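Local coordinates for protein aminotransferase, class I (Staphylococcus aureus, PDB 2O1B) that probably catalyses pyridoxal-5'-phosphate-dependent transfer of an amino group from an amino acid such as aspartate to a 2-oxo acid, at residues Thr105-Lys108 with Glu109-Val112; Ala198-Glu201 with Val202-Ala206; Phe304-Glu307 with Gln308-Phe312; Ala392-Arg395 with Leu396-Leu399. All coordinates share one frame; numbering follows the deposited sequence.

Overall arrangement
All four interactions are local, each within one continuous run of residues, and they follow one another along the chain without touching. Interaction 1 is a surface turn held by carboxylates that accept from backbone N-H groups, in the loop before strand 112-115. Interactions 2 to 4 lie on helices. Interaction 2 is the partly buried, capped start of helix 200-210; interaction 3, within helix 302-325, sets an aromatic ring against a glutamine, and interaction 4 is the buried stretch near the end of helix 388-397, where a threonine hydroxyl bonds a backbone carbonyl. Interactions 2 and 3 each have a side chain about 12 Å from the bound cofactor. Interactions 1 and 4 lie on opposite sides of the chain's centre.

Interaction 1 (Thr105-Lys108 with Glu109-Val112); sequences TLDK and EDEV
Asp107 folds its carboxylate over the next residues to make an Asx turn, with OD1 accepting from Glu109 N at 2.8 Å and from Asp110 N at 2.9 Å. The two donors reach OD1 from opposite faces of the carboxylate plane, and the Asp110 bond is the straighter, 164° at the hydrogen. With CG anti to its backbone N (chi1 -179°), the Asp107 carboxylate lies beside the carbonyl carbon, over the N-H groups that follow. The backbone closes an alpha-turn beneath it, Glu111 N donating to Asp107 O at 2.9 Å. Glu111 returns the grip: its OE1 takes Asp107 N at 2.9 Å on the anti side of the carboxylate. The Asp107 and Asp110 carboxylates stack with planes 15° apart, a like-charge pairing that the N-H donors on OD1 may ease.

Further out, Lys242 forms a salt bridge with Glu111 OE1, and Lys108 and Glu109, joined by a long salt bridge, find stronger partners in Glu88 and Lys91 of helix 88-102. The turn thus leads the chain from that helix into strand 112-115, outermost within this chain in the large mixed sheet. At its exit one water donates to Lys108 O at 2.9 Å and Val112 O at 2.6 Å.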
loop_
_atom_site.group_PDB
_atom_site.type_symbol
_atom_site.label_atom_id
_atom_site.label_comp_id
_atom_site.label_asym_id
_atom_site.label_seq_id
_atom_site.Cartn_x
_atom_site.Cartn_y
_atom_site.Cartn_z
ATOM N N THR A 105 -8.342 1.052 26.507
ATOM C CA THR A 105 -8.039 -0.378 26.472
ATOM C C THR A 105 -8.419 -0.960 25.122
ATOM O O THR A 105 -9.584 -0.869 24.695
ATOM C CB THR A 105 -8.795 -1.162 27.562
ATOM O OG1 THR A 105 -10.206 -1.051 27.334
ATOM C CG2 THR A 105 -8.472 -0.622 28.928
ATOM N N LEU A 106 -7.437 -1.555 24.455
ATOM C CA LEU A 106 -7.650 -2.149 23.143
ATOM C C LEU A 106 -7.215 -3.603 23.098
ATOM O O LEU A 106 -6.220 -3.978 23.721
ATOM C CB LEU A 106 -6.857 -1.381 22.103
ATOM C CG LEU A 106 -7.192 0.089 21.978
ATOM C CD1 LEU A 106 -6.020 0.745 21.299
ATOM C CD2 LEU A 106 -8.494 0.270 21.218
ATOM N N ASP A 107 -7.965 -4.410 22.349
ATOM C CA ASP A 107 -7.601 -5.805 22.106
ATOM C C ASP A 107 -6.701 -5.912 20.868
ATOM O O ASP A 107 -7.035 -5.395 19.803
ATOM C CB ASP A 107 -8.858 -6.668 21.942
ATOM C CG ASP A 107 -8.532 -8.143 21.721
ATOM O OD1 ASP A 107 -7.995 -8.495 20.645
ATOM O OD2 ASP A 107 -8.819 -8.950 22.627
ATOM N N LYS A 108 -5.574 -6.604 21.016
ATOM C CA LYS A 108 -4.572 -6.702 19.949
ATOM C C LYS A 108 -5.073 -7.339 18.654
ATOM O O LYS A 108 -4.645 -6.959 17.567
ATOM C CB LYS A 108 -3.351 -7.476 20.429
ATOM C CG LYS A 108 -2.573 -6.828 21.545
ATOM C CD LYS A 108 -1.238 -7.553 21.751
ATOM C CE LYS A 108 -1.407 -8.907 22.433
ATOM N NZ LYS A 108 -1.846 -9.941 21.452
ATOM N N GLU A 109 -5.963 -8.312 18.763
ATOM C CA GLU A 109 -6.506 -8.953 17.577
ATOM C C GLU A 109 -7.701 -8.186 17.036
ATOM O O GLU A 109 -7.786 -7.911 15.837
ATOM C CB GLU A 109 -6.894 -10.406 17.880
ATOM C CG GLU A 109 -5.935 -11.465 17.364
ATOM C CD GLU A 109 -4.462 -11.076 17.462
ATOM O OE1 GLU A 109 -3.842 -10.907 16.397
ATOM O OE2 GLU A 109 -3.922 -10.946 18.590
ATOM N N ASP A 110 -8.613 -7.817 17.923
ATOM C CA ASP A 110 -9.919 -7.337 17.497
ATOM C C ASP A 110 -9.937 -5.862 17.126
ATOM O O ASP A 110 -10.785 -5.419 16.333
ATOM C CB ASP A 110 -10.955 -7.582 18.603
ATOM C CG ASP A 110 -11.261 -9.062 18.822
ATOM O OD1 ASP A 110 -10.903 -9.907 17.961
ATOM O OD2 ASP A 110 -11.880 -9.374 19.868
ATOM N N GLU A 111 -9.039 -5.094 17.736
ATOM C CA GLU A 111 -9.171 -3.634 17.745
ATOM C C GLU A 111 -7.922 -2.878 17.291
ATOM O O GLU A 111 -7.776 -1.691 17.565
ATOM C CB GLU A 111 -9.644 -3.162 19.135
ATOM C CG GLU A 111 -10.998 -3.765 19.518
ATOM C CD GLU A 111 -11.457 -3.458 20.930
ATOM O OE1 GLU A 111 -10.612 -3.358 21.839
ATOM O OE2 GLU A 111 -12.691 -3.346 21.127
ATOM N N VAL A 112 -7.043 -3.569 16.566
ATOM C CA VAL A 112 -5.810 -2.981 16.061
ATOM C C VAL A 112 -5.527 -3.446 14.630
ATOM O O VAL A 112 -5.524 -4.647 14.360
ATOM C CB VAL A 112 -4.604 -3.347 16.968
ATOM C CG1 VAL A 112 -3.328 -2.817 16.376
ATOM C CG2 VAL A 112 -4.788 -2.795 18.378
HETATM O O HOH W 1 -4.427 -7.032 14.688
#

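Interaction 2 (Ala198-Glu201 with Val202-Ala206); sequences ATKE and VFDEA
Thr199 O is gripped by two successive N-H groups of the first helical turn: Phe203 N donates nearly along the carbonyl axis at 3.2 Å, and Val202 N adds a weak bond at 3.0 Å. Thr199 is the N-cap of helix 200-210. Its first torsion (chi1 69°) sets OG1 between the backbone N and the carbonyl carbon, where it accepts weakly from Val202 N at 3.3 Å, so that this N-H is shared between hydroxyl and carbonyl. The helical bonding continues with Asp204 N to Lys200 O at 2.8 Å, the donor in the carbonyl plane, followed by Glu205 N to Glu201 O.

On the inner side, Ala198 CB lies over one face of the Phe203 ring, a CH-pi contact 4.2 Å from the centroid and displaced toward the rim, and it also packs on Val202 CG2 at 3.8 Å. His219, on strand 216-220, meets the same ring edge to face, tying the start of the helix to the sheet of this beta-alpha-beta unit. Toward the surface a water donates to both Glu201 OE1 and Asp204 OD1, the latter at 2.8 Å, while Asp204 OD2 bonds Ser238 OG outside the turn. The backbone N of Thr199 is buried without a partner. With two acidic side chains in the opening turns, the arrangement would probably suit the positive end of the helix dipole, and the bridging water may ease the repulsion between the two carboxylates.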
loop_
_atom_site.group_PDB
_atom_site.type_symbol
_atom_site.label_atom_id
_atom_site.label_comp_id
_atom_site.label_asym_id
_atom_site.label_seq_id
_atom_site.Cartn_x
_atom_site.Cartn_y
_atom_site.Cartn_z
ATOM N N ALA A 198 -10.452 19.394 19.293
ATOM C CA ALA A 198 -11.689 18.907 19.893
ATOM C C ALA A 198 -11.535 18.758 21.395
ATOM O O ALA A 198 -10.423 18.854 21.936
ATOM C CB ALA A 198 -12.102 17.590 19.271
ATOM N N THR A 199 -12.658 18.566 22.079
ATOM C CA THR A 199 -12.619 18.212 23.492
ATOM C C THR A 199 -13.359 16.907 23.712
ATOM O O THR A 199 -14.092 16.432 22.827
ATOM C CB THR A 199 -13.238 19.293 24.395
ATOM O OG1 THR A 199 -14.649 19.339 24.173
ATOM C CG2 THR A 199 -12.622 20.653 24.118
ATOM N N LYS A 200 -13.166 16.328 24.894
ATOM C CA LYS A 200 -13.871 15.111 25.253
ATOM C C LYS A 200 -15.356 15.280 24.958
ATOM O O LYS A 200 -15.993 14.382 24.409
ATOM C CB LYS A 200 -13.652 14.778 26.722
ATOM C CG LYS A 200 -14.423 13.548 27.199
ATOM C CD LYS A 200 -13.973 13.122 28.580
ATOM C CE LYS A 200 -14.312 11.665 28.825
ATOM N NZ LYS A 200 -13.634 11.149 30.040
ATOM N N GLU A 201 -15.882 16.451 25.305
ATOM C CA GLU A 201 -17.305 16.742 25.186
ATOM C C GLU A 201 -17.787 16.816 23.741
ATOM O O GLU A 201 -18.916 16.419 23.456
ATOM C CB GLU A 201 -17.658 18.036 25.929
ATOM C CG GLU A 201 -17.616 17.928 27.465
ATOM C CD GLU A 201 -16.194 17.794 28.017
ATOM O OE1 GLU A 201 -15.992 17.044 28.994
ATOM O OE2 GLU A 201 -15.276 18.439 27.472
ATOM N N VAL A 202 -16.959 17.329 22.825
ATOM C CA VAL A 202 -17.405 17.379 21.420
ATOM C C VAL A 202 -17.442 15.958 20.825
ATOM O O VAL A 202 -18.290 15.653 19.987
ATOM C CB VAL A 202 -16.693 18.452 20.493
ATOM C CG1 VAL A 202 -15.833 19.445 21.285
ATOM C CG2 VAL A 202 -15.911 17.824 19.353
ATOM N N PHE A 203 -16.553 15.091 21.306
ATOM C CA PHE A 203 -16.605 13.673 20.946
ATOM C C PHE A 203 -17.829 13.006 21.598
ATOM O O PHE A 203 -18.521 12.209 20.952
ATOM C CB PHE A 203 -15.295 12.943 21.290
ATOM C CG PHE A 203 -14.145 13.238 20.331
ATOM C CD1 PHE A 203 -14.359 13.328 18.956
ATOM C CD2 PHE A 203 -12.845 13.401 20.811
ATOM C CE1 PHE A 203 -13.301 13.596 18.072
ATOM C CE2 PHE A 203 -11.774 13.663 19.940
ATOM C CZ PHE A 203 -12.008 13.761 18.566
ATOM N N ASP A 204 -18.121 13.356 22.852
ATOM C CA ASP A 204 -19.325 12.849 23.512
ATOM C C ASP A 204 -20.561 13.108 22.654
ATOM O O ASP A 204 -21.398 12.221 22.492
ATOM C CB ASP A 204 -19.513 13.465 24.904
ATOM C CG ASP A 204 -18.492 12.954 25.928
ATOM O OD1 ASP A 204 -18.389 13.548 27.022
ATOM O OD2 ASP A 204 -17.805 11.956 25.649
ATOM N N GLU A 205 -20.661 14.316 22.109
ATOM C CA GLU A 205 -21.844 14.735 21.355
ATOM C C GLU A 205 -21.987 13.948 20.050
ATOM O O GLU A 205 -23.093 13.553 19.673
ATOM C CB GLU A 205 -21.822 16.248 21.078
ATOM C CG GLU A 205 -23.188 16.789 20.639
ATOM C CD GLU A 205 -23.168 18.234 20.158
ATOM O OE1 GLU A 205 -22.144 18.933 20.327
ATOM O OE2 GLU A 205 -24.197 18.676 19.598
ATOM N N ALA A 206 -20.858 13.718 19.387
ATOM C CA ALA A 206 -20.800 13.014 18.107
ATOM C C ALA A 206 -21.229 11.574 18.312
ATOM O O ALA A 206 -22.078 11.060 17.581
ATOM C CB ALA A 206 -19.387 13.072 17.549
HETATM O O HOH W 2 -17.248 14.325 29.431
#

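Interaction 3 (Phe304-Glu307 with Gln308-Phe312); sequences FLEE and QSNVF
The ring of Phe304 and the side-chain amide of Gln308, one helical turn apart, lie against each other with their planes 31° from parallel. Contact runs from Phe304 CE1 to Gln308 CG at 3.5 Å, and from Phe304 CZ to Gln308 CD at 3.7 Å. A turn further on, Gln308 O sits in plane at the edge of the Phe312 ring. The Phe304 torsion (chi1 177°) swings the ring along the helix toward Gln308, whose bend at chi2 (-82°) folds its amide beside it.

The backbone below is regular alpha helix, part of the long helix 302-325: Gln308 N donates to Phe304 O at 2.9 Å, and Asn310 N and Val311 N reach Glu306 O and Glu307 O nearly in line with the carbonyls. Leu305 packs on Phe97 of helix 88-102.

Gln308 NE2 donates to Asn256 OD1 and Gly254 O, and weakly to Lys253 O; Lys253 lines the pyridoxal-5'-phosphate pocket. Ser309 OG, bonded to Gly227 N, pins a second loop to the helix. The buried amide therefore spends its N-H groups on the loop that carries Lys253; these bonds fix the rotation of the amide, and the Phe304 ring packs beside it.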
loop_
_atom_site.group_PDB
_atom_site.type_symbol
_atom_site.label_atom_id
_atom_site.label_comp_id
_atom_site.label_asym_id
_atom_site.label_seq_id
_atom_site.Cartn_x
_atom_site.Cartn_y
_atom_site.Cartn_z
ATOM N N PHE A 304 9.653 12.861 23.469
ATOM C CA PHE A 304 9.930 13.506 22.198
ATOM C C PHE A 304 8.651 14.045 21.570
ATOM O O PHE A 304 8.673 15.124 20.992
ATOM C CB PHE A 304 10.646 12.549 21.238
ATOM C CG PHE A 304 10.904 13.132 19.877
ATOM C CD1 PHE A 304 10.012 12.901 18.827
ATOM C CD2 PHE A 304 12.040 13.903 19.638
ATOM C CE1 PHE A 304 10.248 13.424 17.563
ATOM C CE2 PHE A 304 12.291 14.438 18.372
ATOM C CZ PHE A 304 11.383 14.200 17.327
ATOM N N LEU A 305 7.546 13.312 21.695
ATOM C CA LEU A 305 6.242 13.787 21.192
ATOM C C LEU A 305 5.861 15.105 21.864
ATOM O O LEU A 305 5.312 16.010 21.223
ATOM C CB LEU A 305 5.141 12.755 21.446
ATOM C CG LEU A 305 5.094 11.485 20.589
ATOM C CD1 LEU A 305 3.851 10.694 20.947
ATOM C CD2 LEU A 305 5.090 11.833 19.107
ATOM N N GLU A 306 6.155 15.194 23.159
ATOM C CA GLU A 306 5.897 16.402 23.939
ATOM C C GLU A 306 6.763 17.544 23.429
ATOM O O GLU A 306 6.270 18.644 23.203
ATOM C CB GLU A 306 6.173 16.155 25.422
ATOM C CG GLU A 306 5.769 17.308 26.335
ATOM C CD GLU A 306 4.268 17.469 26.407
ATOM O OE1 GLU A 306 3.751 18.489 25.892
ATOM O OE2 GLU A 306 3.604 16.556 26.950
ATOM N N GLU A 307 8.057 17.261 23.250
ATOM C CA GLU A 307 9.019 18.218 22.707
ATOM C C GLU A 307 8.543 18.808 21.378
ATOM O O GLU A 307 8.589 20.025 21.188
ATOM C CB GLU A 307 10.377 17.549 22.501
ATOM C CG GLU A 307 11.461 18.500 22.004
ATOM C CD GLU A 307 12.693 17.782 21.481
ATOM O OE1 GLU A 307 13.193 16.858 22.168
ATOM O OE2 GLU A 307 13.159 18.150 20.376
ATOM N N GLN A 308 8.108 17.933 20.475
ATOM C CA GLN A 308 7.579 18.321 19.167
ATOM C C GLN A 308 6.434 19.302 19.303
ATOM O O GLN A 308 6.410 20.328 18.629
ATOM C CB GLN A 308 7.082 17.096 18.400
ATOM C CG GLN A 308 8.174 16.173 17.862
ATOM C CD GLN A 308 8.748 16.660 16.551
ATOM O OE1 GLN A 308 9.482 17.647 16.519
ATOM N NE2 GLN A 308 8.408 15.975 15.448
ATOM N N SER A 309 5.476 18.975 20.164
ATOM C CA SER A 309 4.331 19.849 20.411
ATOM C C SER A 309 4.800 21.212 20.924
ATOM O O SER A 309 4.362 22.249 20.442
ATOM C CB SER A 309 3.378 19.203 21.419
ATOM O OG SER A 309 2.082 19.779 21.329
ATOM N N ASN A 310 5.708 21.208 21.892
ATOM C CA ASN A 310 6.201 22.461 22.439
ATOM C C ASN A 310 6.925 23.334 21.409
ATOM O O ASN A 310 6.726 24.546 21.380
ATOM C CB ASN A 310 7.055 22.208 23.681
ATOM C CG ASN A 310 6.247 21.620 24.830
ATOM O OD1 ASN A 310 6.773 20.871 25.658
ATOM N ND2 ASN A 310 4.957 21.950 24.879
ATOM N N VAL A 311 7.742 22.710 20.558
ATOM C CA VAL A 311 8.495 23.422 19.515
ATOM C C VAL A 311 7.552 24.140 18.549
ATOM O O VAL A 311 7.786 25.288 18.177
ATOM C CB VAL A 311 9.453 22.476 18.746
ATOM C CG1 VAL A 311 9.819 23.046 17.377
ATOM C CG2 VAL A 311 10.736 22.199 19.580
ATOM N N PHE A 312 6.472 23.473 18.164
ATOM C CA PHE A 312 5.501 24.096 17.266
ATOM C C PHE A 312 4.622 25.131 17.956
ATOM O O PHE A 312 4.206 26.121 17.338
ATOM C CB PHE A 312 4.708 23.037 16.503
ATOM C CG PHE A 312 5.460 22.494 15.327
ATOM C CD1 PHE A 312 5.287 23.045 14.064
ATOM C CD2 PHE A 312 6.406 21.483 15.491
ATOM C CE1 PHE A 312 6.013 22.572 12.975
ATOM C CE2 PHE A 312 7.131 21.009 14.411
ATOM C CZ PHE A 312 6.929 21.550 13.148
#

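Interaction 4 (Ala392-Arg395 with Leu396-Leu399)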
loop_
_atom_site.group_PDB
_atom_site.type_symbol
_atom_site.label_atom_id
_atom_site.label_comp_id
_atom_site.label_asym_id
_atom_site.label_seq_id
_atom_site.Cartn_x
_atom_site.Cartn_y
_atom_site.Cartn_z
ATOM N N ALA A 392 9.829 34.958 6.706
ATOM C CA ALA A 392 8.518 34.748 6.100
ATOM C C ALA A 392 7.447 35.595 6.786
ATOM O O ALA A 392 6.504 36.059 6.142
ATOM C CB ALA A 392 8.150 33.285 6.158
ATOM N N ALA A 393 7.612 35.797 8.091
ATOM C CA ALA A 393 6.703 36.625 8.874
ATOM C C ALA A 393 6.790 38.083 8.448
ATOM O O ALA A 393 5.773 38.716 8.189
ATOM C CB ALA A 393 6.999 36.485 10.358
ATOM N N ILE A 394 8.012 38.598 8.366
ATOM C CA ILE A 394 8.256 39.981 7.954
ATOM C C ILE A 394 7.821 40.233 6.511
ATOM O O ILE A 394 7.316 41.314 6.195
ATOM C CB ILE A 394 9.733 40.392 8.159
ATOM C CG1 ILE A 394 10.128 40.217 9.630
ATOM C CG2 ILE A 394 9.951 41.845 7.740
ATOM C CD1 ILE A 394 11.586 40.557 9.950
ATOM N N ARG A 395 8.016 39.237 5.647
ATOM C CA ARG A 395 7.534 39.301 4.265
ATOM C C ARG A 395 6.018 39.494 4.227
ATOM O O ARG A 395 5.514 40.362 3.515
ATOM C CB ARG A 395 7.912 38.038 3.480
ATOM C CG ARG A 395 9.374 37.960 3.067
ATOM C CD ARG A 395 9.579 36.847 2.052
ATOM N NE ARG A 395 10.994 36.535 1.866
ATOM C CZ ARG A 395 11.452 35.576 1.066
ATOM N NH1 ARG A 395 10.612 34.827 0.359
ATOM N NH2 ARG A 395 12.756 35.363 0.975
ATOM N N LEU A 396 5.311 38.683 5.015
ATOM C CA LEU A 396 3.849 38.705 5.087
ATOM C C LEU A 396 3.246 39.965 5.718
ATOM O O LEU A 396 2.213 40.457 5.257
ATOM C CB LEU A 396 3.348 37.463 5.821
ATOM C CG LEU A 396 3.435 36.175 5.003
ATOM C CD1 LEU A 396 3.211 34.970 5.891
ATOM C CD2 LEU A 396 2.418 36.209 3.869
ATOM N N THR A 397 3.893 40.480 6.764
ATOM C CA THR A 397 3.422 41.692 7.455
ATOM C C THR A 397 3.497 42.942 6.571
ATOM O O THR A 397 2.721 43.884 6.743
ATOM C CB THR A 397 4.183 41.942 8.776
ATOM O OG1 THR A 397 5.587 42.014 8.517
ATOM C CG2 THR A 397 3.917 40.832 9.766
ATOM N N GLU A 398 4.436 42.941 5.625
ATOM C CA GLU A 398 4.539 43.990 4.612
ATOM C C GLU A 398 3.241 44.117 3.801
ATOM O O GLU A 398 2.964 45.165 3.211
ATOM C CB GLU A 398 5.732 43.706 3.689
ATOM C CG GLU A 398 6.183 44.880 2.819
ATOM C CD GLU A 398 5.475 44.954 1.461
ATOM O OE1 GLU A 398 4.824 43.970 1.054
ATOM O OE2 GLU A 398 5.580 45.998 0.792
ATOM N N LEU A 399 2.443 43.052 3.795
ATOM C CA LEU A 399 1.212 43.003 3.006
ATOM C C LEU A 399 -0.017 43.479 3.777
ATOM O O LEU A 399 -1.143 43.361 3.291
ATOM C CB LEU A 399 0.989 41.589 2.457
ATOM C CG LEU A 399 2.113 40.987 1.604
ATOM C CD1 LEU A 399 1.844 39.511 1.346
ATOM C CD2 LEU A 399 2.271 41.763 0.295
#
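Thr397 and Ile394 meet through a side-chain hydrogen bond: Thr397 OG1 donates to Ile394 O at 3.0 Å, coming from above the carbonyl plane at a C=O...O angle of 104°. The first torsion (chi1 56°) carries OG1 back over the preceding turn, and it leaves CG2 close to Ala393 O at 3.2 Å. Ile394 O also receives a weak backbone bond from Glu398 N at 3.4 Å, so this one carbonyl holds both the hydroxyl and a lengthened main-chain bond near the C-terminal end of helix 388-397.

The main-chain bonds before it are sounder. Thr397 N reaches Ala393 O at 2.9 Å, nearly in line with the carbonyl, and Leu396 N reaches Ala392 O at 3.1 Å from a tilted direction. Leu399 N bonds Leu396 O at 3.0 Å, an i+3 to i bond.

The charged groups differ in setting: buried Arg395, extended from CG to NE, forms a salt bridge with Glu391 and donates from NH2 to Pro48 O, while Glu398, at the surface, pairs with Lys360.

Apolar groups seat the helix against helices 349-360 and 302-325 and strand 50-51: Leu396 and Leu399 pack on Leu356 of helix 349-360, Ala393 rests on Phe319 and Met322 of helix 302-325, and Ala392 touches Ile50 of strand 50-51.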